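Local coordinates for cell division control protein 4 (Saccharomyces cerevisiae, PDB 3V7D) that recognises phosphorylated targets such as the CDK inhibitor Sic1 for the SCF ubiquitin ligase, which ubiquitinates them and so sends them to the proteasome, at residues H197-H202 with N259-G264; L176-T181 with R186-K191; I220-R225 with H230-P235; Y170-I175 with N216-V221. The protein carries 1 engineered substitution. All blocks are in the same frame, centred on the assembly; numbering follows the deposited sequence.

In the fold
The construct holds the F-box region and the WD40 propeller, and the four contacts lie in two neighbouring blades; contacts 2 and 3 each hold one blade together, and contacts 1 and 4 run between them. Hairpins 2 and 3 are equivalent, with centres about 12 Å apart; Val-177 and Val-187 of the first pack on Ile-220 and Leu-234 of the second. Contact 1 packs strand 194-199 against the turn leading into strand 262-266; its centre is about 8 Å from that of contact 3. Contact 4 joins the turn between strands 165-170 and 175-180 to the start of strand 218-224. The bound peptide reaches both hairpins: Arg-225 hydrogen-bonds to it, and Thr-181 packs against it.

Contact 1: H197-H202 with N259-G264; sequences HVFEGH and NPYFVG. Unlike the reference sequence in segment 197-202: Glu-200 (reference Lys).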
loop_
_atom_site.group_PDB
_atom_site.type_symbol
_atom_site.label_atom_id
_atom_site.label_comp_id
_atom_site.label_asym_id
_atom_site.label_seq_id
_atom_site.Cartn_x
_atom_site.Cartn_y
_atom_site.Cartn_z
ATOM N N HIS B 197 28.119 -17.885 6.402
ATOM C CA HIS B 197 29.230 -17.154 5.795
ATOM C C HIS B 197 29.648 -15.947 6.630
ATOM O O HIS B 197 28.803 -15.214 7.147
ATOM C CB HIS B 197 28.861 -16.681 4.382
ATOM C CG HIS B 197 28.445 -17.784 3.458
ATOM N ND1 HIS B 197 27.210 -18.395 3.534
ATOM C CD2 HIS B 197 29.095 -18.381 2.431
ATOM C CE1 HIS B 197 27.122 -19.325 2.600
ATOM N NE2 HIS B 197 28.251 -19.334 1.915
ATOM N N VAL B 198 30.955 -15.744 6.756
ATOM C CA VAL B 198 31.487 -14.524 7.351
ATOM C C VAL B 198 32.374 -13.806 6.338
ATOM O O VAL B 198 33.450 -14.294 5.992
ATOM C CB VAL B 198 32.305 -14.813 8.620
ATOM C CG1 VAL B 198 32.838 -13.516 9.210
ATOM C CG2 VAL B 198 31.463 -15.563 9.641
ATOM N N PHE B 199 31.917 -12.652 5.858
ATOM C CA PHE B 199 32.669 -11.881 4.872
ATOM C C PHE B 199 33.450 -10.746 5.525
ATOM O O PHE B 199 32.865 -9.816 6.086
ATOM C CB PHE B 199 31.740 -11.301 3.801
ATOM C CG PHE B 199 31.023 -12.337 2.982
ATOM C CD1 PHE B 199 31.493 -13.638 2.911
ATOM C CD2 PHE B 199 29.875 -12.003 2.279
ATOM C CE1 PHE B 199 30.831 -14.588 2.155
ATOM C CE2 PHE B 199 29.208 -12.947 1.523
ATOM C CZ PHE B 199 29.688 -14.242 1.459
ATOM N N GLU B 200 34.774 -10.822 5.449
ATOM C CA GLU B 200 35.617 -9.748 5.951
ATOM C C GLU B 200 36.079 -8.891 4.780
ATOM O O GLU B 200 36.027 -9.322 3.628
ATOM C CB GLU B 200 36.810 -10.309 6.733
ATOM C CG GLU B 200 36.408 -11.152 7.940
ATOM C CD GLU B 200 37.590 -11.578 8.795
ATOM O OE1 GLU B 200 38.690 -11.013 8.623
ATOM O OE2 GLU B 200 37.417 -12.481 9.641
ATOM N N GLY B 201 36.518 -7.673 5.073
ATOM C CA GLY B 201 36.951 -6.762 4.031
ATOM C C GLY B 201 36.853 -5.313 4.460
ATOM O O GLY B 201 37.769 -4.525 4.219
ATOM N N HIS B 202 35.735 -4.958 5.089
ATOM C CA HIS B 202 35.558 -3.615 5.630
ATOM C C HIS B 202 36.621 -3.325 6.683
ATOM O O HIS B 202 36.981 -4.197 7.474
ATOM C CB HIS B 202 34.161 -3.446 6.234
ATOM C CG HIS B 202 33.099 -3.131 5.226
ATOM N ND1 HIS B 202 33.116 -1.986 4.460
ATOM C CD2 HIS B 202 31.982 -3.808 4.865
ATOM C CE1 HIS B 202 32.059 -1.973 3.669
ATOM N NE2 HIS B 202 31.355 -3.067 3.894
ATOM N N ASN B 259 37.619 -14.350 -2.109
ATOM C CA ASN B 259 36.216 -14.576 -1.789
ATOM C C ASN B 259 35.402 -14.548 -3.077
ATOM O O ASN B 259 35.211 -13.486 -3.670
ATOM C CB ASN B 259 35.726 -13.486 -0.833
ATOM C CG ASN B 259 34.303 -13.708 -0.352
ATOM O OD1 ASN B 259 33.550 -14.507 -0.912
ATOM N ND2 ASN B 259 33.922 -12.982 0.692
ATOM N N PRO B 260 34.910 -15.717 -3.516
ATOM C CA PRO B 260 34.161 -15.808 -4.775
ATOM C C PRO B 260 32.814 -15.088 -4.703
ATOM O O PRO B 260 32.160 -14.901 -5.730
ATOM C CB PRO B 260 33.959 -17.314 -4.957
ATOM C CG PRO B 260 34.037 -17.875 -3.581
ATOM C CD PRO B 260 35.016 -17.019 -2.835
ATOM N N TYR B 261 32.410 -14.685 -3.504
ATOM C CA TYR B 261 31.173 -13.934 -3.334
ATOM C C TYR B 261 31.447 -12.436 -3.282
ATOM O O TYR B 261 30.523 -11.633 -3.186
ATOM C CB TYR B 261 30.429 -14.385 -2.075
ATOM C CG TYR B 261 30.089 -15.855 -2.064
ATOM C CD1 TYR B 261 29.130 -16.373 -2.926
ATOM C CD2 TYR B 261 30.722 -16.729 -1.190
ATOM C CE1 TYR B 261 28.813 -17.722 -2.919
ATOM C CE2 TYR B 261 30.414 -18.079 -1.176
ATOM C CZ TYR B 261 29.460 -18.569 -2.042
ATOM O OH TYR B 261 29.151 -19.910 -2.030
ATOM N N PHE B 262 32.721 -12.063 -3.346
ATOM C CA PHE B 262 33.101 -10.656 -3.330
ATOM C C PHE B 262 33.057 -10.068 -4.740
ATOM O O PHE B 262 33.528 -10.682 -5.697
ATOM C CB PHE B 262 34.486 -10.487 -2.702
ATOM C CG PHE B 262 35.021 -9.086 -2.771
ATOM C CD1 PHE B 262 34.445 -8.070 -2.032
ATOM C CD2 PHE B 262 36.117 -8.790 -3.566
ATOM C CE1 PHE B 262 34.942 -6.780 -2.092
ATOM C CE2 PHE B 262 36.618 -7.503 -3.628
ATOM C CZ PHE B 262 36.031 -6.497 -2.890
ATOM N N VAL B 263 32.475 -8.881 -4.867
ATOM C CA VAL B 263 32.310 -8.259 -6.176
ATOM C C VAL B 263 33.267 -7.091 -6.359
ATOM O O VAL B 263 33.978 -7.015 -7.360
ATOM C CB VAL B 263 30.864 -7.773 -6.400
ATOM C CG1 VAL B 263 30.717 -7.176 -7.789
ATOM C CG2 VAL B 263 29.882 -8.919 -6.204
ATOM N N GLY B 264 33.284 -6.183 -5.390
ATOM C CA GLY B 264 34.164 -5.030 -5.458
ATOM C C GLY B 264 33.846 -3.958 -4.436
ATOM O O GLY B 264 32.874 -4.059 -3.686
#
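Phe-199 and Tyr-261 carry most of this contact, with Asn-259 as the third member. CZ of Phe-199 presses against CB of Tyr-261 at 3.6 Å. The two rings, with planes 26° apart, are slid so far past each other that they barely overlap, and CZ meets the CB and CD2 side of the tyrosine rather than stacking on its ring. Asn-259, which opens the turn, adds its amide: its CG lies anti to the backbone N (chi1 -175°), which brings ND2 to 3.4 Å from CD1 of Phe-199. The amide is held in this position by an Asx turn, in which OD1 of Asn-259 accepts from N of Tyr-261 at 2.8 Å, the donor standing above the carbonyl plane. A type I turn from Asn-259 to Phe-262 sets both side chains on the same neighbour. His-197 completes the aromatic cluster, its edge toward the face of Tyr-261 in an offset edge-to-face pair with the planes at 87° and the centroids 5.3 Å apart. With a serine at Phe-199, the methylene of Tyr-261 and the amide of Asn-259 would probably lose the ring they lean on, and a gap would open between the blades. Trp-232 also meets the Phe-199 ring. Because the segments share no direct hydrogen bond, strand 194-199 is joined here to the approach to strand 262-266 by aromatic packing, which depends on closely fitting shapes.

Contact 2: L176-T181 with R186-K191; sequences LVSGST and RVWDIK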
loop_
_atom_site.group_PDB
_atom_site.type_symbol
_atom_site.label_atom_id
_atom_site.label_comp_id
_atom_site.label_asym_id
_atom_site.label_seq_id
_atom_site.Cartn_x
_atom_site.Cartn_y
_atom_site.Cartn_z
ATOM N N LEU B 176 19.256 -14.523 6.274
ATOM C CA LEU B 176 19.412 -13.114 6.622
ATOM C C LEU B 176 20.872 -12.665 6.637
ATOM O O LEU B 176 21.782 -13.472 6.823
ATOM C CB LEU B 176 18.735 -12.805 7.961
ATOM C CG LEU B 176 19.369 -13.357 9.239
ATOM C CD1 LEU B 176 20.052 -12.247 10.009
ATOM C CD2 LEU B 176 18.326 -14.038 10.110
ATOM N N VAL B 177 21.082 -11.367 6.443
ATOM C CA VAL B 177 22.419 -10.788 6.421
ATOM C C VAL B 177 22.569 -9.756 7.534
ATOM O O VAL B 177 21.649 -8.975 7.788
ATOM C CB VAL B 177 22.705 -10.114 5.064
ATOM C CG1 VAL B 177 24.145 -9.630 4.995
ATOM C CG2 VAL B 177 22.412 -11.078 3.925
ATOM N N SER B 178 23.724 -9.753 8.197
ATOM C CA SER B 178 23.978 -8.817 9.292
ATOM C C SER B 178 25.276 -8.023 9.117
ATOM O O SER B 178 26.208 -8.477 8.467
ATOM C CB SER B 178 24.014 -9.560 10.629
ATOM O OG SER B 178 25.063 -10.517 10.652
ATOM N N GLY B 179 25.319 -6.835 9.713
ATOM C CA GLY B 179 26.519 -6.019 9.744
ATOM C C GLY B 179 26.824 -5.637 11.178
ATOM O O GLY B 179 25.909 -5.441 11.978
ATOM N N SER B 180 28.105 -5.525 11.512
ATOM C CA SER B 180 28.503 -5.358 12.906
ATOM C C SER B 180 29.682 -4.412 13.106
ATOM O O SER B 180 30.317 -3.975 12.145
ATOM C CB SER B 180 28.832 -6.721 13.521
ATOM O OG SER B 180 29.450 -6.581 14.787
ATOM N N THR B 181 29.972 -4.106 14.366
ATOM C CA THR B 181 31.127 -3.285 14.705
ATOM C C THR B 181 32.410 -4.107 14.645
ATOM O O THR B 181 33.506 -3.567 14.794
ATOM C CB THR B 181 30.994 -2.651 16.101
ATOM O OG1 THR B 181 30.823 -3.679 17.084
ATOM C CG2 THR B 181 29.804 -1.710 16.143
ATOM N N ARG B 186 27.829 -10.940 7.873
ATOM C CA ARG B 186 27.500 -12.340 8.107
ATOM C C ARG B 186 26.181 -12.767 7.471
ATOM O O ARG B 186 25.189 -12.037 7.510
ATOM C CB ARG B 186 27.487 -12.644 9.605
ATOM C CG ARG B 186 28.861 -12.928 10.195
ATOM C CD ARG B 186 28.757 -13.187 11.688
ATOM N NE ARG B 186 29.962 -13.796 12.243
ATOM C CZ ARG B 186 31.029 -13.111 12.642
ATOM N NH1 ARG B 186 31.049 -11.790 12.538
ATOM N NH2 ARG B 186 32.078 -13.748 13.141
ATOM N N VAL B 187 26.188 -13.954 6.878
ATOM C CA VAL B 187 24.989 -14.547 6.304
ATOM C C VAL B 187 24.521 -15.663 7.229
ATOM O O VAL B 187 25.325 -16.484 7.667
ATOM C CB VAL B 187 25.267 -15.136 4.909
ATOM C CG1 VAL B 187 24.001 -15.747 4.321
ATOM C CG2 VAL B 187 25.835 -14.067 3.984
ATOM N N TRP B 188 23.227 -15.688 7.529
ATOM C CA TRP B 188 22.688 -16.664 8.465
ATOM C C TRP B 188 21.558 -17.476 7.845
ATOM O O TRP B 188 20.818 -16.984 6.991
ATOM C CB TRP B 188 22.160 -15.968 9.723
ATOM C CG TRP B 188 23.116 -15.005 10.362
ATOM C CD1 TRP B 188 23.423 -13.750 9.929
ATOM C CD2 TRP B 188 23.862 -15.207 11.569
ATOM N NE1 TRP B 188 24.325 -13.162 10.782
ATOM C CE2 TRP B 188 24.611 -14.036 11.799
ATOM C CE3 TRP B 188 23.976 -16.267 12.473
ATOM C CZ2 TRP B 188 25.458 -13.895 12.893
ATOM C CZ3 TRP B 188 24.821 -16.124 13.560
ATOM C CH2 TRP B 188 25.549 -14.946 13.761
ATOM N N ASP B 189 21.430 -18.723 8.285
ATOM C CA ASP B 189 20.292 -19.553 7.923
ATOM C C ASP B 189 19.505 -19.847 9.194
ATOM O O ASP B 189 19.977 -20.574 10.070
ATOM C CB ASP B 189 20.761 -20.859 7.271
ATOM C CG ASP B 189 19.609 -21.702 6.734
ATOM O OD1 ASP B 189 18.614 -21.920 7.460
ATOM O OD2 ASP B 189 19.702 -22.154 5.575
ATOM N N ILE B 190 18.306 -19.282 9.290
ATOM C CA ILE B 190 17.467 -19.461 10.473
ATOM C C ILE B 190 17.114 -20.928 10.714
ATOM O O ILE B 190 17.155 -21.412 11.846
ATOM C CB ILE B 190 16.173 -18.628 10.374
ATOM C CG1 ILE B 190 16.502 -17.138 10.429
ATOM C CG2 ILE B 190 15.217 -18.974 11.503
ATOM C CD1 ILE B 190 15.292 -16.236 10.315
ATOM N N LYS B 191 16.790 -21.640 9.641
ATOM C CA LYS B 191 16.342 -23.021 9.760
ATOM C C LYS B 191 17.473 -23.982 10.105
ATOM O O LYS B 191 17.219 -25.108 10.535
ATOM C CB LYS B 191 15.621 -23.466 8.485
ATOM C CG LYS B 191 14.364 -22.654 8.178
ATOM C CD LYS B 191 13.860 -22.896 6.757
ATOM C CE LYS B 191 14.974 -22.716 5.734
ATOM N NZ LYS B 191 15.680 -21.413 5.914
#
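Leu-176 and Ser-178 pair with Trp-188 and Arg-186 in the antiparallel hairpin at the middle of a WD40 blade. Four backbone bonds hold the strands, two for each hydrogen-bonded pair. Trp-188 N gives to Leu-176 O at 2.7 Å, and Ser-178 N gives to Arg-186 O at 2.8 Å. Between them Val-177 and Val-187 form a non-hydrogen-bonded pair whose branched side chains, suited to an extended strand, turn to the opposite face from Leu-176 and Trp-188.

Apolar packing covers the Leu-176 end. Its CD1 meets CD1 of the Trp-188 indole at 3.7 Å, while the other branch, CD2, reaches CG1 of Ile-190 at 3.6 Å, so that one leucine fills the angle between two partners. CB of Arg-186 packs beside OG of Ser-178, while its extended chain leads away to a salt bridge with Asp-182.

The polar side-chain interaction is the Trp-Ser-His chain known from the WD40 structural tetrad. A short hydroxyl side chain suits this place, since it can accept from the indole and also bond His-161; with chi1 at 62°, OG of Ser-178 lies in the indole plane, where NE1 of Trp-188 donates to it at 2.7 Å in a nearly straight bond of 168°.

Contact 3: I220-R225 with H230-P235; sequences IVTGSR and HVWKLP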
loop_
_atom_site.group_PDB
_atom_site.type_symbol
_atom_site.label_atom_id
_atom_site.label_comp_id
_atom_site.label_asym_id
_atom_site.label_seq_id
_atom_site.Cartn_x
_atom_site.Cartn_y
_atom_site.Cartn_z
ATOM N N ILE B 220 24.482 -8.367 -1.999
ATOM C CA ILE B 220 24.517 -7.622 -0.749
ATOM C C ILE B 220 25.351 -6.360 -0.933
ATOM O O ILE B 220 26.432 -6.404 -1.518
ATOM C CB ILE B 220 25.140 -8.451 0.385
ATOM C CG1 ILE B 220 24.494 -9.833 0.458
ATOM C CG2 ILE B 220 25.010 -7.722 1.709
ATOM C CD1 ILE B 220 25.184 -10.763 1.437
ATOM N N VAL B 221 24.843 -5.235 -0.442
ATOM C CA VAL B 221 25.569 -3.972 -0.483
ATOM C C VAL B 221 25.692 -3.428 0.933
ATOM O O VAL B 221 24.685 -3.201 1.600
ATOM C CB VAL B 221 24.843 -2.933 -1.353
ATOM C CG1 VAL B 221 25.725 -1.710 -1.570
ATOM C CG2 VAL B 221 24.442 -3.546 -2.681
ATOM N N THR B 222 26.921 -3.218 1.392
ATOM C CA THR B 222 27.149 -2.826 2.780
ATOM C C THR B 222 27.912 -1.514 2.902
ATOM O O THR B 222 29.022 -1.383 2.390
ATOM C CB THR B 222 27.911 -3.924 3.562
ATOM O OG1 THR B 222 29.181 -4.169 2.942
ATOM C CG2 THR B 222 27.109 -5.215 3.589
ATOM N N GLY B 223 27.312 -0.549 3.592
ATOM C CA GLY B 223 27.966 0.719 3.861
ATOM C C GLY B 223 28.686 0.680 5.197
ATOM O O GLY B 223 28.201 0.077 6.156
ATOM N N SER B 224 29.845 1.327 5.263
ATOM C CA SER B 224 30.673 1.269 6.461
ATOM C C SER B 224 31.223 2.624 6.878
ATOM O O SER B 224 31.203 3.584 6.110
ATOM C CB SER B 224 31.830 0.285 6.257
ATOM O OG SER B 224 32.849 0.460 7.232
ATOM N N ARG B 225 31.728 2.680 8.107
ATOM C CA ARG B 225 32.411 3.863 8.613
ATOM C C ARG B 225 33.801 4.038 8.001
ATOM O O ARG B 225 34.522 4.968 8.358
ATOM C CB ARG B 225 32.517 3.804 10.137
ATOM C CG ARG B 225 31.199 4.005 10.842
ATOM C CD ARG B 225 31.368 4.004 12.343
ATOM N NE ARG B 225 30.226 4.631 13.000
ATOM C CZ ARG B 225 30.077 4.715 14.318
ATOM N NH1 ARG B 225 30.997 4.204 15.126
ATOM N NH2 ARG B 225 29.006 5.310 14.826
ATOM N N HIS B 230 30.832 -2.065 0.130
ATOM C CA HIS B 230 31.271 -3.317 -0.465
ATOM C C HIS B 230 30.084 -4.020 -1.102
ATOM O O HIS B 230 28.979 -3.988 -0.564
ATOM C CB HIS B 230 31.912 -4.221 0.589
ATOM C CG HIS B 230 33.317 -3.844 0.944
ATOM N ND1 HIS B 230 33.720 -2.537 1.117
ATOM C CD2 HIS B 230 34.416 -4.608 1.166
ATOM C CE1 HIS B 230 35.003 -2.512 1.429
ATOM N NE2 HIS B 230 35.449 -3.756 1.466
ATOM N N VAL B 231 30.308 -4.645 -2.252
ATOM C CA VAL B 231 29.252 -5.402 -2.919
ATOM C C VAL B 231 29.581 -6.896 -2.903
ATOM O O VAL B 231 30.704 -7.300 -3.209
ATOM C CB VAL B 231 29.009 -4.907 -4.365
ATOM C CG1 VAL B 231 27.866 -5.679 -5.007
ATOM C CG2 VAL B 231 28.709 -3.410 -4.375
ATOM N N TRP B 232 28.603 -7.714 -2.523
ATOM C CA TRP B 232 28.797 -9.156 -2.453
ATOM C C TRP B 232 27.607 -9.893 -3.052
ATOM O O TRP B 232 26.471 -9.429 -2.960
ATOM C CB TRP B 232 28.984 -9.635 -1.008
ATOM C CG TRP B 232 29.530 -8.631 -0.046
ATOM C CD1 TRP B 232 28.888 -7.533 0.454
ATOM C CD2 TRP B 232 30.813 -8.660 0.579
ATOM N NE1 TRP B 232 29.706 -6.864 1.333
ATOM C CE2 TRP B 232 30.900 -7.541 1.428
ATOM C CE3 TRP B 232 31.914 -9.521 0.494
ATOM C CZ2 TRP B 232 32.031 -7.258 2.189
ATOM C CZ3 TRP B 232 33.043 -9.240 1.247
ATOM C CH2 TRP B 232 33.093 -8.119 2.081
ATOM N N LYS B 233 27.869 -11.045 -3.663
ATOM C CA LYS B 233 26.794 -11.930 -4.091
ATOM C C LYS B 233 26.255 -12.687 -2.883
ATOM O O LYS B 233 27.025 -13.125 -2.031
ATOM C CB LYS B 233 27.283 -12.911 -5.158
ATOM C CG LYS B 233 27.612 -12.255 -6.490
ATOM C CD LYS B 233 28.031 -13.276 -7.532
ATOM C CE LYS B 233 29.364 -13.906 -7.176
ATOM N NZ LYS B 233 30.480 -12.923 -7.248
ATOM N N LEU B 234 24.932 -12.818 -2.802
ATOM C CA LEU B 234 24.304 -13.613 -1.751
ATOM C C LEU B 234 24.378 -15.088 -2.124
ATOM O O LEU B 234 23.851 -15.494 -3.158
ATOM C CB LEU B 234 22.843 -13.199 -1.556
ATOM C CG LEU B 234 22.054 -13.967 -0.489
ATOM C CD1 LEU B 234 22.556 -13.633 0.908
ATOM C CD2 LEU B 234 20.560 -13.690 -0.609
ATOM N N PRO B 235 25.049 -15.892 -1.287
ATOM C CA PRO B 235 25.233 -17.329 -1.529
ATOM C C PRO B 235 23.911 -18.088 -1.663
ATOM O O PRO B 235 22.946 -17.795 -0.953
ATOM C CB PRO B 235 25.988 -17.795 -0.283
ATOM C CG PRO B 235 26.709 -16.575 0.191
ATOM C CD PRO B 235 25.776 -15.437 -0.090
#
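OG1 of Thr-222 is gripped by two groups: NE1 of Trp-232 donates to it at 3.2 Å, almost straight at 174° and in the plane of the indole, and NE2 of His-202 forms a hydrogen bond with it as well. Threonine suits this place because its hydroxyl can serve both partners while its methyl packs by the indole: chi1 of 60° puts OG1 between the backbone N and the carbonyl carbon and leaves CG2 3.8 Å from the same NE1. With Asp-226 bonded to ND1 of His-202, the four residues make up the Trp-Thr-His-Asp tetrad that characterises WD40 repeats, here tying the hairpin to the loop before the blade's first strand. Backbone bonds flank it: Thr-222 N gives to His-230 O at 2.9 Å, and Trp-232 N to Ile-220 O at 2.7 Å. On the tetrad's face of the sheet, CB of Ile-220 lies 3.9 Å from CD1 of Trp-232. CD1 of Ile-220 also reaches CD1 of Leu-234, just past the strand. Val-221 and Val-231, beta-branched and so suited to an extended strand, occupy the other face. Beyond the strand end, Arg-225 hydrogen-bonds through NH2 to the bound peptide.

Contact 4: Y170-I175 with N216-V221; sequences YAHGGI and NIKYIV
Ala-171 and Lys-218 are the nearest backbone neighbours across this contact, yet their CA atoms stand 8.7 Å apart, so a tight turn faces a strand without pairing with it. The distance is spanned by Lys-218, whose chain runs extended beyond CG and brings NZ beside the imidazole of His-172. NZ lies 2.9 Å from ND1 of His-172, and CE of Lys-218 follows at 3.4 Å from the same ND1; the lysine chain passes the imidazole at a slant. A long, flexible, charged chain suits this partly exposed place, since its methylenes cross the gap while its ammonium group meets solvent. One water accepts from NZ of Lys-218 at 2.7 Å and donates weakly to the carbonyl O of Ala-171, which itself lies 3.6 Å from that NZ. The positive charge so close to the ring would probably make a second proton on His-172 less welcome, although NE2 of the histidine has a weak hydrogen bond to Glu-237. A methionine in place of Lys-218 would probably leave the water without its donor and His-172 without the charged group beside it. The type I' turn from His-172 to Ile-175 carries Gly-173 and Gly-174 at positive phi, where a residue without CB fits easily, and N of Gly-174 gives a hydrogen bond to OH of Tyr-170 at 2.9 Å. This turn links strands 165-170 and 175-180 of one blade, and it faces the start of strand 218-224, which lies between strands 206-213 and 229-233 in the next.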
loop_
_atom_site.group_PDB
_atom_site.type_symbol
_atom_site.label_atom_id
_atom_site.label_comp_id
_atom_site.label_asym_id
_atom_site.label_seq_id
_atom_site.Cartn_x
_atom_site.Cartn_y
_atom_site.Cartn_z
ATOM N N TYR B 170 16.610 -9.170 5.998
ATOM C CA TYR B 170 16.066 -10.478 5.682
ATOM C C TYR B 170 16.018 -10.650 4.168
ATOM O O TYR B 170 15.624 -9.738 3.444
ATOM C CB TYR B 170 14.669 -10.627 6.283
ATOM C CG TYR B 170 14.049 -11.981 6.050
ATOM C CD1 TYR B 170 14.286 -13.028 6.926
ATOM C CD2 TYR B 170 13.227 -12.214 4.956
ATOM C CE1 TYR B 170 13.726 -14.271 6.718
ATOM C CE2 TYR B 170 12.660 -13.453 4.741
ATOM C CZ TYR B 170 12.913 -14.478 5.627
ATOM O OH TYR B 170 12.354 -15.717 5.421
ATOM N N ALA B 171 16.431 -11.818 3.689
ATOM C CA ALA B 171 16.436 -12.083 2.254
ATOM C C ALA B 171 15.197 -12.866 1.826
ATOM O O ALA B 171 14.240 -12.297 1.294
ATOM C CB ALA B 171 17.705 -12.824 1.855
ATOM N N HIS B 172 15.227 -14.171 2.073
ATOM C CA HIS B 172 14.149 -15.077 1.695
ATOM C C HIS B 172 14.480 -16.449 2.258
ATOM O O HIS B 172 15.651 -16.768 2.467
ATOM C CB HIS B 172 14.043 -15.183 0.176
ATOM C CG HIS B 172 15.244 -15.808 -0.465
ATOM N ND1 HIS B 172 16.375 -15.089 -0.789
ATOM C CD2 HIS B 172 15.497 -17.089 -0.826
ATOM C CE1 HIS B 172 17.269 -15.897 -1.331
ATOM N NE2 HIS B 172 16.761 -17.116 -1.365
ATOM N N GLY B 173 13.455 -17.258 2.500
ATOM C CA GLY B 173 13.653 -18.629 2.936
ATOM C C GLY B 173 14.470 -18.777 4.205
ATOM O O GLY B 173 15.272 -19.697 4.329
ATOM N N GLY B 174 14.269 -17.863 5.151
ATOM C CA GLY B 174 14.954 -17.934 6.427
ATOM C C GLY B 174 16.417 -17.541 6.373
ATOM O O GLY B 174 17.179 -17.840 7.290
ATOM N N ILE B 175 16.813 -16.870 5.298
ATOM C CA ILE B 175 18.186 -16.401 5.149
ATOM C C ILE B 175 18.250 -14.920 5.501
ATOM O O ILE B 175 17.392 -14.145 5.080
ATOM C CB ILE B 175 18.694 -16.591 3.703
ATOM C CG1 ILE B 175 18.588 -18.058 3.279
ATOM C CG2 ILE B 175 20.124 -16.090 3.559
ATOM C CD1 ILE B 175 19.538 -18.980 4.017
ATOM N N ASN B 216 17.857 -11.846 -11.776
ATOM C CA ASN B 216 17.705 -13.070 -10.983
ATOM C C ASN B 216 18.960 -13.470 -10.207
ATOM O O ASN B 216 19.301 -14.646 -10.138
ATOM C CB ASN B 216 17.224 -14.244 -11.850
ATOM C CG ASN B 216 15.718 -14.232 -12.078
ATOM O OD1 ASN B 216 14.949 -14.705 -11.239
ATOM N ND2 ASN B 216 15.293 -13.694 -13.217
ATOM N N ILE B 217 19.653 -12.486 -9.643
ATOM C CA ILE B 217 20.793 -12.742 -8.763
ATOM C C ILE B 217 20.782 -11.727 -7.621
ATOM O O ILE B 217 20.743 -10.523 -7.858
ATOM C CB ILE B 217 22.151 -12.649 -9.507
ATOM C CG1 ILE B 217 22.331 -13.843 -10.451
ATOM C CG2 ILE B 217 23.308 -12.547 -8.497
ATOM C CD1 ILE B 217 22.772 -13.467 -11.833
ATOM N N LYS B 218 20.812 -12.206 -6.381
ATOM C CA LYS B 218 20.790 -11.310 -5.230
ATOM C C LYS B 218 22.193 -10.854 -4.830
ATOM O O LYS B 218 23.125 -11.658 -4.749
ATOM C CB LYS B 218 20.063 -11.956 -4.048
ATOM C CG LYS B 218 18.583 -12.223 -4.305
ATOM C CD LYS B 218 17.829 -12.465 -3.006
ATOM C CE LYS B 218 16.348 -12.712 -3.251
ATOM N NZ LYS B 218 15.543 -12.559 -2.002
ATOM N N TYR B 219 22.330 -9.551 -4.601
ATOM C CA TYR B 219 23.592 -8.961 -4.177
ATOM C C TYR B 219 23.439 -8.293 -2.815
ATOM O O TYR B 219 22.396 -7.713 -2.511
ATOM C CB TYR B 219 24.069 -7.917 -5.192
ATOM C CG TYR B 219 24.339 -8.454 -6.581
ATOM C CD1 TYR B 219 23.318 -8.553 -7.518
ATOM C CD2 TYR B 219 25.619 -8.852 -6.960
ATOM C CE1 TYR B 219 23.558 -9.040 -8.789
ATOM C CE2 TYR B 219 25.869 -9.340 -8.231
ATOM C CZ TYR B 219 24.835 -9.433 -9.141
ATOM O OH TYR B 219 25.070 -9.917 -10.408
ATOM N N ILE B 220 24.482 -8.367 -1.999
ATOM C CA ILE B 220 24.517 -7.622 -0.749
ATOM C C ILE B 220 25.351 -6.360 -0.933
ATOM O O ILE B 220 26.432 -6.404 -1.518
ATOM C CB ILE B 220 25.140 -8.451 0.385
ATOM C CG1 ILE B 220 24.494 -9.833 0.458
ATOM C CG2 ILE B 220 25.010 -7.722 1.709
ATOM C CD1 ILE B 220 25.184 -10.763 1.437
ATOM N N VAL B 221 24.843 -5.235 -0.442
ATOM C CA VAL B 221 25.569 -3.972 -0.483
ATOM C C VAL B 221 25.692 -3.428 0.933
ATOM O O VAL B 221 24.685 -3.201 1.600
ATOM C CB VAL B 221 24.843 -2.933 -1.353
ATOM C CG1 VAL B 221 25.725 -1.710 -1.570
ATOM C CG2 VAL B 221 24.442 -3.546 -2.681
HETATM O O HOH W 1 15.750 -10.086 -0.869
#